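Local atomic coordinates of HTH tetR-type domain-containing protein (Streptomyces coelicolor A3, PDB entry 3IUV), a protein that probably binds DNA as a TetR-family transcription regulator, although its target genes and the ligand it may respond to are not known. Residues Gln13-Ala18 / Gly45-His50; Gln64-Phe69 / Ala126-Gly131; Ala70-Ala75 / Ala91-Glu96. One frame throughout, in Å; residues are numbered along the deposited sequence.

Interaction 1. Residues Gln13-Ala18 / Gly45-His50; sequences QRIIDA and GSTTYH
G45 O is held by two donors of its own helix, Y49 N and the T48 hydroxyl, in the turn whose S46, T47 and H50 receive I15. T48 OG1 reaches G45 O at 3.2 Å from above the carbonyl plane, on the same face as Y49 N. The next carbonyl, S46 O, takes H50 N and is also touched from across the contact by a methyl group. That methyl is I15 CD1, which makes the close contacts of segment 13-18. I15 CD1 lies 3.8 Å from S46 O and 3.6 Å from T47 CA. I15 CD1 also meets a ring carbon, H50 CD2, at 4.0 Å, and approaches the imidazole obliquely. T47 OG1 stands beside I15 CD1 at 4.1 Å. The long branch of I15 is extended (chi2 178°), which carries CD1 away from its own helix and onto the backbone of the other. The contact is narrow van der Waals packing: chiefly one methyl against backbone and side-chain atoms of one helix turn. The two short axes are almost perpendicular, at 95°, and come within 10.3 Å of each other. The predicted helix-turn-helix, residues 32-51, includes all of segment 45-50. As in other TetR proteins, helix 44-50 is probably the recognition helix, and helix 11-24 packs behind it. Other residues complete the three-helix bundle. V42 and F51 also touch I15, T47 leans on H33 and A37 of helix 33-40, and R14 NH2 bonds to A40 O at the end of that helix. I16 faces helix 54-73 through A60.

Interaction 2. Residues Gln64-Phe69 / Ala126-Gly131; sequences QANEGF and AEWAEG
N66 points from helix 54-73 at E127 and W128 of helix 121-139. N66 CB lies 3.9 Å from E127 OE2. The first torsion (chi1 -80°) sets CG beside the backbone N and brings the amide to the other backbone, with N66 CG 4.1 Å from W128 N. At the tip the amide divides. N66 OD1 sits at the edge of the indole, near its plane, 4.1 Å from W128 CD1. N66 ND2 rests on the aliphatic part of E127, 3.2 Å from E127 CB, and makes a weak hydrogen bond to P123 O. The carboxylate of E127 has its main partner elsewhere, in a salt bridge to R63. With an alanine at N66, a gap would probably open between E127 and the indole edge, and P123 O would lose this weak bond. One turn on, F69 and W128 form an offset stack. The phenyl and the five-membered ring have centroids 4.9 Å apart and planes at 14°, with W128 NE1 over the centre of the phenyl ring. W97 meets F69 edge-to-face, and V149 and L152 of helix 142-161 pack on W128. The two helix segments run nearly parallel, 21° apart, with axes 9.7 Å from each other. This is the packing of an all-helical TetR regulatory domain, in which the long helix after the DNA-binding bundle is built into the core.

Interaction 3. Residues Ala70-Ala75 / Ala91-Glu96; sequences ARVVAA and ARVLGE
Two successive helices of the TetR regulatory region meet here: helix 54-73, near its C-terminal end, and helix 86-98. V72 is the centre of the contact. Its CG1 methyl stands anti to the backbone N (chi1 -179°) and points into one turn of the other helix, between V93 and E96. V72 CG1 lies there 3.6 Å from the backbone oxygen V93 O and 3.8 Å from the methyl V93 CG1. The two valines thus meet methyl to methyl. The same methyl also touches E96, at CB and at the carboxylate end. V72 CG1 is 3.8 Å from E96 CB and 3.6 Å from the carboxylate oxygen E96 OE1. E96, stretched out past CG, runs alongside V72 with its direction reversed, at the exposed side of the contact. These are packing contacts with the carboxylate. Its other oxygen, E96 OE2, takes a weak hydrogen bond from H76 NE2, just after segment 70-75. V73 adds a smaller contact. Its CB points away from helix 86-98, yet the methyl V73 CG2 still comes 4.2 Å from V93 CG1. V93 CG1 is therefore shared by both valines, while V93 CG2 approaches the backbone oxygen V72 O at 4.2 Å. The contact runs from the buried V93 to the exposed E96. On its far side helix 86-98 is tied inward, where L94 packs on I155 and C156 of helix 142-161, and A91 O accepts a hydrogen bond from Y166 OH. H76, in the chain just after segment 70-75, also touches V93. This packing of small apolar side chains, edged by a charged residue at the surface, joins the end of the long connecting helix to helix 86-98 of the C-terminal region, as in the all-helical TetR fold.

Overall arrangement
From the N terminus, interaction 1 closes first. It joins helix 11-24 to helix 44-50 and completes the presumed DNA-binding bundle. Helix 54-73 then carries the chain into the regulatory region, where it serves interactions 2 and 3. Interaction 2 closes a long loop back from helix 121-139. Interaction 3 closes a shorter one from helix 86-98 and is nested inside it. Interaction 1 is in series with both. Q64 links the first two: its amide probably bonds to Q13 and D17. Interactions 2 and 3 touch where F69 CE1 packs on V93 CG1, 3.7 Å apart. Interactions 1 and 3 do not touch; their centres are about 28 Å apart.

Interaction 1. Residues Gln13-Ala18 / Gly45-His50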
ATOM      1  N   GLN A  13      -6.263  -0.718  26.891  1.00 90.74           N
ATOM      2  CA  GLN A  13      -6.839  -1.372  25.743  1.00 82.42           C
ATOM      3  C   GLN A  13      -7.966  -0.524  25.172  1.00 92.71           C
ATOM      4  O   GLN A  13      -8.039  -0.280  23.954  1.00 93.63           O
ATOM      5  CB  GLN A  13      -7.392  -2.729  26.160  1.00100.95           C
ATOM      6  CG  GLN A  13      -7.844  -3.588  24.992  1.00104.45           C
ATOM      7  CD  GLN A  13      -6.715  -3.868  24.030  1.00 93.84           C
ATOM      8  OE1 GLN A  13      -5.581  -4.155  24.441  1.00 87.18           O
ATOM      9  NE2 GLN A  13      -7.011  -3.782  22.740  1.00 92.35           N
ATOM     10  N   ARG A  14      -8.861  -0.095  26.059  1.00 95.40           N
ATOM     11  CA  ARG A  14      -9.984   0.735  25.662  1.00 94.42           C
ATOM     12  C   ARG A  14      -9.438   1.885  24.873  1.00 97.53           C
ATOM     13  O   ARG A  14     -10.003   2.273  23.848  1.00110.59           O
ATOM     14  CB  ARG A  14     -10.717   1.276  26.882  1.00 98.12           C
ATOM     15  CG  ARG A  14     -11.667   0.294  27.531  1.00104.18           C
ATOM     16  CD  ARG A  14     -12.260   0.907  28.777  1.00114.31           C
ATOM     17  NE  ARG A  14     -12.600   2.313  28.566  1.00116.48           N
ATOM     18  CZ  ARG A  14     -13.105   3.103  29.508  1.00121.04           C
ATOM     19  NH1 ARG A  14     -13.326   2.618  30.720  1.00119.98           N
ATOM     20  NH2 ARG A  14     -13.389   4.375  29.245  1.00125.11           N
ATOM     21  N   ILE A  15      -8.322   2.425  25.361  1.00 83.93           N
ATOM     22  CA  ILE A  15      -7.663   3.551  24.706  1.00 91.16           C
ATOM     23  C   ILE A  15      -7.196   3.197  23.280  1.00 94.93           C
ATOM     24  O   ILE A  15      -7.609   3.841  22.306  1.00 95.12           O
ATOM     25  CB  ILE A  15      -6.514   4.137  25.581  1.00 75.00           C
ATOM     26  CG1 ILE A  15      -7.103   4.904  26.782  1.00 69.66           C
ATOM     27  CG2 ILE A  15      -5.553   5.018  24.745  1.00 66.78           C
ATOM     28  CD1 ILE A  15      -6.084   5.475  27.734  1.00 57.18           C
ATOM     29  N   ILE A  16      -6.364   2.165  23.160  1.00 91.32           N
ATOM     30  CA  ILE A  16      -5.857   1.721  21.865  1.00 88.90           C
ATOM     31  C   ILE A  16      -6.978   1.424  20.878  1.00 99.03           C
ATOM     32  O   ILE A  16      -6.919   1.808  19.702  1.00 99.09           O
ATOM     33  CB  ILE A  16      -5.014   0.469  22.029  1.00 92.31           C
ATOM     34  CG1 ILE A  16      -3.749   0.818  22.819  1.00 97.01           C
ATOM     35  CG2 ILE A  16      -4.682  -0.120  20.671  1.00 88.45           C
ATOM     36  CD1 ILE A  16      -2.894  -0.373  23.154  1.00 90.70           C
ATOM     37  N   ASP A  17      -8.001   0.732  21.366  1.00 98.87           N
ATOM     38  CA  ASP A  17      -9.133   0.362  20.531  1.00 95.48           C
ATOM     39  C   ASP A  17      -9.807   1.604  20.009  1.00 95.23           C
ATOM     40  O   ASP A  17     -10.190   1.680  18.851  1.00 99.89           O
ATOM     41  CB  ASP A  17     -10.123  -0.472  21.334  1.00100.44           C
ATOM     42  CG  ASP A  17      -9.643  -1.902  21.531  1.00107.73           C
ATOM     43  OD1 ASP A  17      -9.024  -2.459  20.596  1.00108.99           O
ATOM     44  OD2 ASP A  17      -9.880  -2.468  22.618  1.00108.52           O
ATOM     45  N   ALA A  18      -9.941   2.586  20.884  1.00101.67           N
ATOM     46  CA  ALA A  18     -10.530   3.856  20.511  1.00104.52           C
ATOM     47  C   ALA A  18      -9.677   4.552  19.461  1.00 98.63           C
ATOM     48  O   ALA A  18     -10.205   5.084  18.489  1.00106.77           O
ATOM     49  CB  ALA A  18     -10.707   4.737  21.750  1.00111.09           C
ATOM     50  N   GLY A  45      -5.758  12.597  30.819  1.00 73.58           N
ATOM     51  CA  GLY A  45      -4.680  12.180  31.709  1.00 65.24           C
ATOM     52  C   GLY A  45      -4.384  10.683  31.634  1.00 72.44           C
ATOM     53  O   GLY A  45      -3.231  10.289  31.687  1.00 72.72           O
ATOM     54  N   SER A  46      -5.434   9.865  31.529  1.00 68.24           N
ATOM     55  CA  SER A  46      -5.323   8.425  31.325  1.00 81.79           C
ATOM     56  C   SER A  46      -4.566   8.174  30.046  1.00 81.84           C
ATOM     57  O   SER A  46      -3.604   7.405  29.957  1.00 81.72           O
ATOM     58  CB  SER A  46      -6.717   7.839  31.099  1.00 84.70           C
ATOM     59  OG  SER A  46      -7.232   7.171  32.229  1.00 94.08           O
ATOM     60  N   THR A  47      -5.112   8.809  29.039  1.00 81.28           N
ATOM     61  CA  THR A  47      -4.618   8.797  27.700  1.00 85.20           C
ATOM     62  C   THR A  47      -3.107   9.046  27.689  1.00 80.82           C
ATOM     63  O   THR A  47      -2.335   8.299  27.073  1.00 64.63           O
ATOM     64  CB  THR A  47      -5.421   9.867  26.921  1.00 81.01           C
ATOM     65  OG1 THR A  47      -6.395   9.209  26.093  1.00 73.31           O
ATOM     66  CG2 THR A  47      -4.513  10.811  26.129  1.00 62.29           C
ATOM     67  N   THR A  48      -2.664  10.067  28.403  1.00 71.28           N
ATOM     68  CA  THR A  48      -1.262  10.403  28.336  1.00 72.75           C
ATOM     69  C   THR A  48      -0.431   9.533  29.303  1.00 79.30           C
ATOM     70  O   THR A  48       0.757   9.270  29.088  1.00 80.02           O
ATOM     71  CB  THR A  48      -1.067  11.911  28.528  1.00 70.54           C
ATOM     72  OG1 THR A  48      -1.412  12.271  29.865  1.00 71.39           O
ATOM     73  CG2 THR A  48      -1.985  12.679  27.570  1.00 73.87           C
ATOM     74  N   TYR A  49      -1.080   9.061  30.355  1.00 81.73           N
ATOM     75  CA  TYR A  49      -0.434   8.212  31.339  1.00 80.10           C
ATOM     76  C   TYR A  49       0.022   6.937  30.627  1.00 79.86           C
ATOM     77  O   TYR A  49       1.089   6.379  30.883  1.00 74.48           O
ATOM     78  CB  TYR A  49      -1.425   7.920  32.472  1.00 73.10           C
ATOM     79  CG  TYR A  49      -0.954   6.928  33.499  1.00 69.16           C
ATOM     80  CD1 TYR A  49       0.228   7.131  34.191  1.00 64.34           C
ATOM     81  CD2 TYR A  49      -1.710   5.785  33.785  1.00 73.89           C
ATOM     82  CE1 TYR A  49       0.658   6.226  35.134  1.00 72.53           C
ATOM     83  CE2 TYR A  49      -1.289   4.873  34.719  1.00 72.70           C
ATOM     84  CZ  TYR A  49      -0.101   5.100  35.395  1.00 79.54           C
ATOM     85  OH  TYR A  49       0.328   4.200  36.339  1.00 88.45           O
ATOM     86  N   HIS A  50      -0.781   6.513  29.676  1.00 79.89           N
ATOM     87  CA  HIS A  50      -0.439   5.347  28.901  1.00 77.56           C
ATOM     88  C   HIS A  50       0.347   5.657  27.623  1.00 77.93           C
ATOM     89  O   HIS A  50       1.083   4.815  27.135  1.00 70.00           O
ATOM     90  CB  HIS A  50      -1.705   4.552  28.608  1.00 79.39           C
ATOM     91  CG  HIS A  50      -2.311   3.965  29.838  1.00 87.68           C
ATOM     92  ND1 HIS A  50      -1.737   2.919  30.518  1.00 77.32           N
ATOM     93  CD2 HIS A  50      -3.425   4.309  30.540  1.00 83.98           C
ATOM     94  CE1 HIS A  50      -2.471   2.625  31.576  1.00 81.62           C
ATOM     95  NE2 HIS A  50      -3.502   3.453  31.603  1.00 79.36           N
TER

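Interaction 2. Residues Gln64-Phe69 / Ala126-Gly131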
ATOM      1  N   GLN A  64      -0.862  -3.754  17.476  1.00114.74           N
ATOM      2  CA  GLN A  64      -2.043  -4.570  17.749  1.00106.73           C
ATOM      3  C   GLN A  64      -2.569  -5.174  16.459  1.00109.82           C
ATOM      4  O   GLN A  64      -2.832  -6.373  16.389  1.00110.73           O
ATOM      5  CB  GLN A  64      -3.157  -3.766  18.419  1.00 96.69           C
ATOM      6  CG  GLN A  64      -4.529  -4.421  18.248  1.00 95.63           C
ATOM      7  CD  GLN A  64      -5.475  -4.169  19.417  1.00110.50           C
ATOM      8  OE1 GLN A  64      -5.055  -4.086  20.582  1.00 99.11           O
ATOM      9  NE2 GLN A  64      -6.768  -4.063  19.110  1.00119.44           N
ATOM     10  N   ALA A  65      -2.745  -4.338  15.440  1.00113.06           N
ATOM     11  CA  ALA A  65      -3.070  -4.848  14.113  1.00112.36           C
ATOM     12  C   ALA A  65      -2.115  -5.989  13.791  1.00110.70           C
ATOM     13  O   ALA A  65      -2.541  -7.136  13.632  1.00108.98           O
ATOM     14  CB  ALA A  65      -2.954  -3.760  13.072  1.00109.58           C
ATOM     15  N   ASN A  66      -0.823  -5.666  13.706  1.00108.13           N
ATOM     16  CA  ASN A  66       0.235  -6.675  13.543  1.00 91.69           C
ATOM     17  C   ASN A  66       0.061  -7.952  14.377  1.00 82.67           C
ATOM     18  O   ASN A  66       0.355  -9.031  13.897  1.00 81.01           O
ATOM     19  CB  ASN A  66       1.624  -6.084  13.809  1.00 86.11           C
ATOM     20  CG  ASN A  66       2.168  -5.311  12.633  1.00 80.04           C
ATOM     21  OD1 ASN A  66       1.584  -5.318  11.548  1.00 93.19           O
ATOM     22  ND2 ASN A  66       3.299  -4.635  12.840  1.00 75.15           N
ATOM     23  N   GLU A  67      -0.407  -7.843  15.619  1.00 96.37           N
ATOM     24  CA  GLU A  67      -0.617  -9.039  16.441  1.00 97.13           C
ATOM     25  C   GLU A  67      -1.901  -9.798  16.080  1.00 91.88           C
ATOM     26  O   GLU A  67      -1.993 -11.009  16.285  1.00 79.54           O
ATOM     27  CB  GLU A  67      -0.561  -8.702  17.930  1.00 97.42           C
ATOM     28  CG  GLU A  67       0.832  -8.280  18.385  1.00113.48           C
ATOM     29  CD  GLU A  67       0.864  -7.730  19.808  1.00131.13           C
ATOM     30  OE1 GLU A  67       1.957  -7.313  20.251  1.00133.57           O
ATOM     31  OE2 GLU A  67      -0.197  -7.714  20.478  1.00132.39           O
ATOM     32  N   GLY A  68      -2.875  -9.083  15.520  1.00 94.47           N
ATOM     33  CA  GLY A  68      -4.112  -9.693  15.065  1.00 99.99           C
ATOM     34  C   GLY A  68      -3.907 -10.652  13.906  1.00109.96           C
ATOM     35  O   GLY A  68      -4.433 -11.771  13.913  1.00119.28           O
ATOM     36  N   PHE A  69      -3.148 -10.204  12.907  1.00101.56           N
ATOM     37  CA  PHE A  69      -2.785 -11.021  11.749  1.00 99.74           C
ATOM     38  C   PHE A  69      -1.903 -12.226  12.141  1.00 96.24           C
ATOM     39  O   PHE A  69      -2.117 -13.344  11.657  1.00 96.35           O
ATOM     40  CB  PHE A  69      -2.086 -10.147  10.692  1.00 98.86           C
ATOM     41  CG  PHE A  69      -1.546 -10.916   9.503  1.00 90.61           C
ATOM     42  CD1 PHE A  69      -2.387 -11.304   8.466  1.00 88.75           C
ATOM     43  CD2 PHE A  69      -0.189 -11.225   9.415  1.00 78.84           C
ATOM     44  CE1 PHE A  69      -1.885 -12.003   7.364  1.00 81.31           C
ATOM     45  CE2 PHE A  69       0.321 -11.919   8.338  1.00 67.66           C
ATOM     46  CZ  PHE A  69      -0.527 -12.308   7.308  1.00 75.13           C
ATOM     47  N   ALA A 126       8.267  -3.650   8.651  1.00121.47           N
ATOM     48  CA  ALA A 126       8.782  -4.999   8.663  1.00122.77           C
ATOM     49  C   ALA A 126       7.906  -5.922   9.496  1.00114.39           C
ATOM     50  O   ALA A 126       7.561  -7.012   9.051  1.00118.58           O
ATOM     51  CB  ALA A 126      10.227  -5.013   9.150  1.00132.05           C
ATOM     52  N   GLU A 127       7.532  -5.471  10.690  1.00106.44           N
ATOM     53  CA  GLU A 127       6.990  -6.374  11.700  1.00101.11           C
ATOM     54  C   GLU A 127       5.999  -7.344  11.079  1.00 93.90           C
ATOM     55  O   GLU A 127       6.053  -8.547  11.337  1.00 99.41           O
ATOM     56  CB  GLU A 127       6.356  -5.591  12.841  1.00100.34           C
ATOM     57  CG  GLU A 127       6.447  -6.271  14.181  1.00104.12           C
ATOM     58  CD  GLU A 127       6.058  -5.342  15.309  1.00110.94           C
ATOM     59  OE1 GLU A 127       6.887  -4.465  15.661  1.00110.64           O
ATOM     60  OE2 GLU A 127       4.924  -5.494  15.831  1.00107.52           O
ATOM     61  N   TRP A 128       5.111  -6.806  10.250  1.00 87.95           N
ATOM     62  CA  TRP A 128       4.202  -7.607   9.439  1.00 86.42           C
ATOM     63  C   TRP A 128       4.922  -8.827   8.863  1.00 77.23           C
ATOM     64  O   TRP A 128       4.819  -9.934   9.389  1.00 85.64           O
ATOM     65  CB  TRP A 128       3.658  -6.742   8.293  1.00 94.53           C
ATOM     66  CG  TRP A 128       2.472  -7.300   7.566  1.00101.33           C
ATOM     67  CD1 TRP A 128       1.164  -7.168   7.921  1.00122.77           C
ATOM     68  CD2 TRP A 128       2.475  -8.040   6.343  1.00101.23           C
ATOM     69  NE1 TRP A 128       0.352  -7.788   7.001  1.00126.45           N
ATOM     70  CE2 TRP A 128       1.141  -8.336   6.023  1.00121.17           C
ATOM     71  CE3 TRP A 128       3.477  -8.482   5.487  1.00100.34           C
ATOM     72  CZ2 TRP A 128       0.785  -9.054   4.890  1.00122.92           C
ATOM     73  CZ3 TRP A 128       3.121  -9.195   4.364  1.00106.06           C
ATOM     74  CH2 TRP A 128       1.794  -9.473   4.075  1.00113.10           C
ATOM     75  N   ALA A 129       5.664  -8.615   7.781  1.00 67.25           N
ATOM     76  CA  ALA A 129       6.234  -9.718   7.018  1.00 80.19           C
ATOM     77  C   ALA A 129       7.515 -10.289   7.621  1.00 82.15           C
ATOM     78  O   ALA A 129       8.108 -11.208   7.070  1.00 80.58           O
ATOM     79  CB  ALA A 129       6.460  -9.306   5.590  1.00 78.44           C
ATOM     80  N   GLU A 130       7.922  -9.759   8.765  1.00 81.97           N
ATOM     81  CA  GLU A 130       9.092 -10.281   9.452  1.00 86.25           C
ATOM     82  C   GLU A 130       8.893 -11.724   9.911  1.00 82.02           C
ATOM     83  O   GLU A 130       9.758 -12.569   9.705  1.00 75.36           O
ATOM     84  CB  GLU A 130       9.458  -9.398  10.645  1.00 91.90           C
ATOM     85  CG  GLU A 130      10.946  -9.397  10.940  1.00 88.38           C
ATOM     86  CD  GLU A 130      11.755  -9.248   9.680  1.00 81.97           C
ATOM     87  OE1 GLU A 130      11.934  -8.094   9.214  1.00 76.28           O
ATOM     88  OE2 GLU A 130      12.205 -10.291   9.157  1.00 89.59           O
ATOM     89  N   GLY A 131       7.758 -12.000  10.543  1.00 89.59           N
ATOM     90  CA  GLY A 131       7.469 -13.336  11.034  1.00 82.51           C
ATOM     91  C   GLY A 131       7.032 -14.251   9.902  1.00 84.56           C
ATOM     92  O   GLY A 131       7.448 -15.424   9.836  1.00 81.91           O
TER

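Interaction 3. Residues Ala70-Ala75 / Ala91-Glu96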
ATOM      1  N   ALA A  70      -0.922 -11.994  13.014  1.00 84.41           N
ATOM      2  CA  ALA A  70      -0.037 -13.060  13.496  1.00 88.64           C
ATOM      3  C   ALA A  70      -0.820 -14.110  14.270  1.00 91.07           C
ATOM      4  O   ALA A  70      -0.307 -15.191  14.555  1.00 91.45           O
ATOM      5  CB  ALA A  70       1.096 -12.490  14.366  1.00 77.72           C
ATOM      6  N   ARG A  71      -2.064 -13.780  14.603  1.00 90.52           N
ATOM      7  CA  ARG A  71      -2.937 -14.704  15.301  1.00101.61           C
ATOM      8  C   ARG A  71      -3.797 -15.485  14.314  1.00111.79           C
ATOM      9  O   ARG A  71      -4.315 -16.552  14.645  1.00119.93           O
ATOM     10  CB  ARG A  71      -3.784 -13.972  16.351  1.00107.40           C
ATOM     11  CG  ARG A  71      -3.127 -13.950  17.736  1.00110.43           C
ATOM     12  CD  ARG A  71      -3.677 -12.860  18.649  1.00115.41           C
ATOM     13  NE  ARG A  71      -5.036 -12.463  18.287  1.00119.22           N
ATOM     14  CZ  ARG A  71      -5.450 -11.201  18.188  1.00109.66           C
ATOM     15  NH1 ARG A  71      -6.711 -10.949  17.843  1.00 98.62           N
ATOM     16  NH2 ARG A  71      -4.613 -10.196  18.448  1.00 95.80           N
ATOM     17  N   VAL A  72      -3.942 -14.947  13.104  1.00109.34           N
ATOM     18  CA  VAL A  72      -4.521 -15.688  11.983  1.00 97.30           C
ATOM     19  C   VAL A  72      -3.496 -16.708  11.498  1.00 82.48           C
ATOM     20  O   VAL A  72      -3.812 -17.857  11.186  1.00 80.24           O
ATOM     21  CB  VAL A  72      -4.827 -14.752  10.812  1.00 93.89           C
ATOM     22  CG1 VAL A  72      -5.455 -15.539   9.646  1.00 95.67           C
ATOM     23  CG2 VAL A  72      -5.706 -13.593  11.274  1.00 84.69           C
ATOM     24  N   VAL A  73      -2.255 -16.249  11.441  1.00 73.84           N
ATOM     25  CA  VAL A  73      -1.132 -17.059  11.019  1.00 84.66           C
ATOM     26  C   VAL A  73      -0.904 -18.198  11.998  1.00 96.69           C
ATOM     27  O   VAL A  73      -0.863 -19.374  11.616  1.00 92.10           O
ATOM     28  CB  VAL A  73       0.145 -16.203  10.961  1.00 76.65           C
ATOM     29  CG1 VAL A  73       1.397 -17.085  10.975  1.00 70.81           C
ATOM     30  CG2 VAL A  73       0.109 -15.314   9.742  1.00 72.09           C
ATOM     31  N   ALA A  74      -0.741 -17.832  13.264  1.00100.94           N
ATOM     32  CA  ALA A  74      -0.598 -18.811  14.329  1.00 90.91           C
ATOM     33  C   ALA A  74      -1.801 -19.768  14.380  1.00 82.39           C
ATOM     34  O   ALA A  74      -1.704 -20.832  14.963  1.00 69.16           O
ATOM     35  CB  ALA A  74      -0.389 -18.113  15.663  1.00 81.73           C
ATOM     36  N   ALA A  75      -2.917 -19.409  13.749  1.00 81.83           N
ATOM     37  CA  ALA A  75      -4.063 -20.320  13.662  1.00 80.86           C
ATOM     38  C   ALA A  75      -3.983 -21.258  12.446  1.00 96.25           C
ATOM     39  O   ALA A  75      -4.870 -22.085  12.228  1.00100.70           O
ATOM     40  CB  ALA A  75      -5.378 -19.549  13.660  1.00 73.22           C
ATOM     41  N   ALA A  91      -3.568 -18.898   1.092  1.00 58.40           N
ATOM     42  CA  ALA A  91      -4.788 -18.321   0.541  1.00 63.52           C
ATOM     43  C   ALA A  91      -5.881 -18.286   1.591  1.00 82.51           C
ATOM     44  O   ALA A  91      -6.775 -17.436   1.533  1.00 89.14           O
ATOM     45  CB  ALA A  91      -5.253 -19.087  -0.692  1.00 67.86           C
ATOM     46  N   ARG A  92      -5.800 -19.198   2.563  1.00 89.27           N
ATOM     47  CA  ARG A  92      -6.779 -19.252   3.653  1.00 82.00           C
ATOM     48  C   ARG A  92      -6.433 -18.285   4.800  1.00 70.32           C
ATOM     49  O   ARG A  92      -7.327 -17.786   5.473  1.00 81.60           O
ATOM     50  CB  ARG A  92      -6.954 -20.686   4.164  1.00 79.25           C
ATOM     51  N   VAL A  93      -5.153 -18.010   5.022  1.00 65.51           N
ATOM     52  CA  VAL A  93      -4.791 -16.946   5.953  1.00 76.10           C
ATOM     53  C   VAL A  93      -5.293 -15.608   5.411  1.00 78.46           C
ATOM     54  O   VAL A  93      -5.965 -14.845   6.101  1.00 75.69           O
ATOM     55  CB  VAL A  93      -3.274 -16.884   6.201  1.00 75.06           C
ATOM     56  CG1 VAL A  93      -2.890 -15.524   6.792  1.00 70.74           C
ATOM     57  CG2 VAL A  93      -2.837 -18.040   7.126  1.00 72.61           C
ATOM     58  N   LEU A  94      -4.970 -15.342   4.155  1.00 79.08           N
ATOM     59  CA  LEU A  94      -5.494 -14.178   3.467  1.00 82.28           C
ATOM     60  C   LEU A  94      -7.027 -14.122   3.445  1.00 78.49           C
ATOM     61  O   LEU A  94      -7.608 -13.056   3.634  1.00 76.71           O
ATOM     62  CB  LEU A  94      -4.957 -14.115   2.038  1.00 86.82           C
ATOM     63  CG  LEU A  94      -3.598 -13.456   1.845  1.00 78.72           C
ATOM     64  CD1 LEU A  94      -3.566 -12.798   0.468  1.00 77.33           C
ATOM     65  CD2 LEU A  94      -3.357 -12.429   2.943  1.00 74.33           C
ATOM     66  N   GLY A  95      -7.681 -15.254   3.201  1.00 75.53           N
ATOM     67  CA  GLY A  95      -9.141 -15.306   3.223  1.00 72.82           C
ATOM     68  C   GLY A  95      -9.706 -14.855   4.563  1.00 79.82           C
ATOM     69  O   GLY A  95     -10.699 -14.142   4.617  1.00 75.03           O
ATOM     70  N   GLU A  96      -9.063 -15.259   5.655  1.00 92.09           N
ATOM     71  CA  GLU A  96      -9.506 -14.860   6.987  1.00 99.34           C
ATOM     72  C   GLU A  96      -9.181 -13.401   7.288  1.00110.60           C
ATOM     73  O   GLU A  96     -10.073 -12.616   7.610  1.00124.99           O
ATOM     74  CB  GLU A  96      -8.884 -15.763   8.047  1.00 99.38           C
ATOM     75  CG  GLU A  96      -9.349 -17.196   7.952  1.00106.53           C
ATOM     76  CD  GLU A  96      -8.586 -18.123   8.871  1.00115.32           C
ATOM     77  OE1 GLU A  96      -8.250 -17.717  10.005  1.00123.52           O
ATOM     78  OE2 GLU A  96      -8.334 -19.269   8.457  1.00114.47           O
TER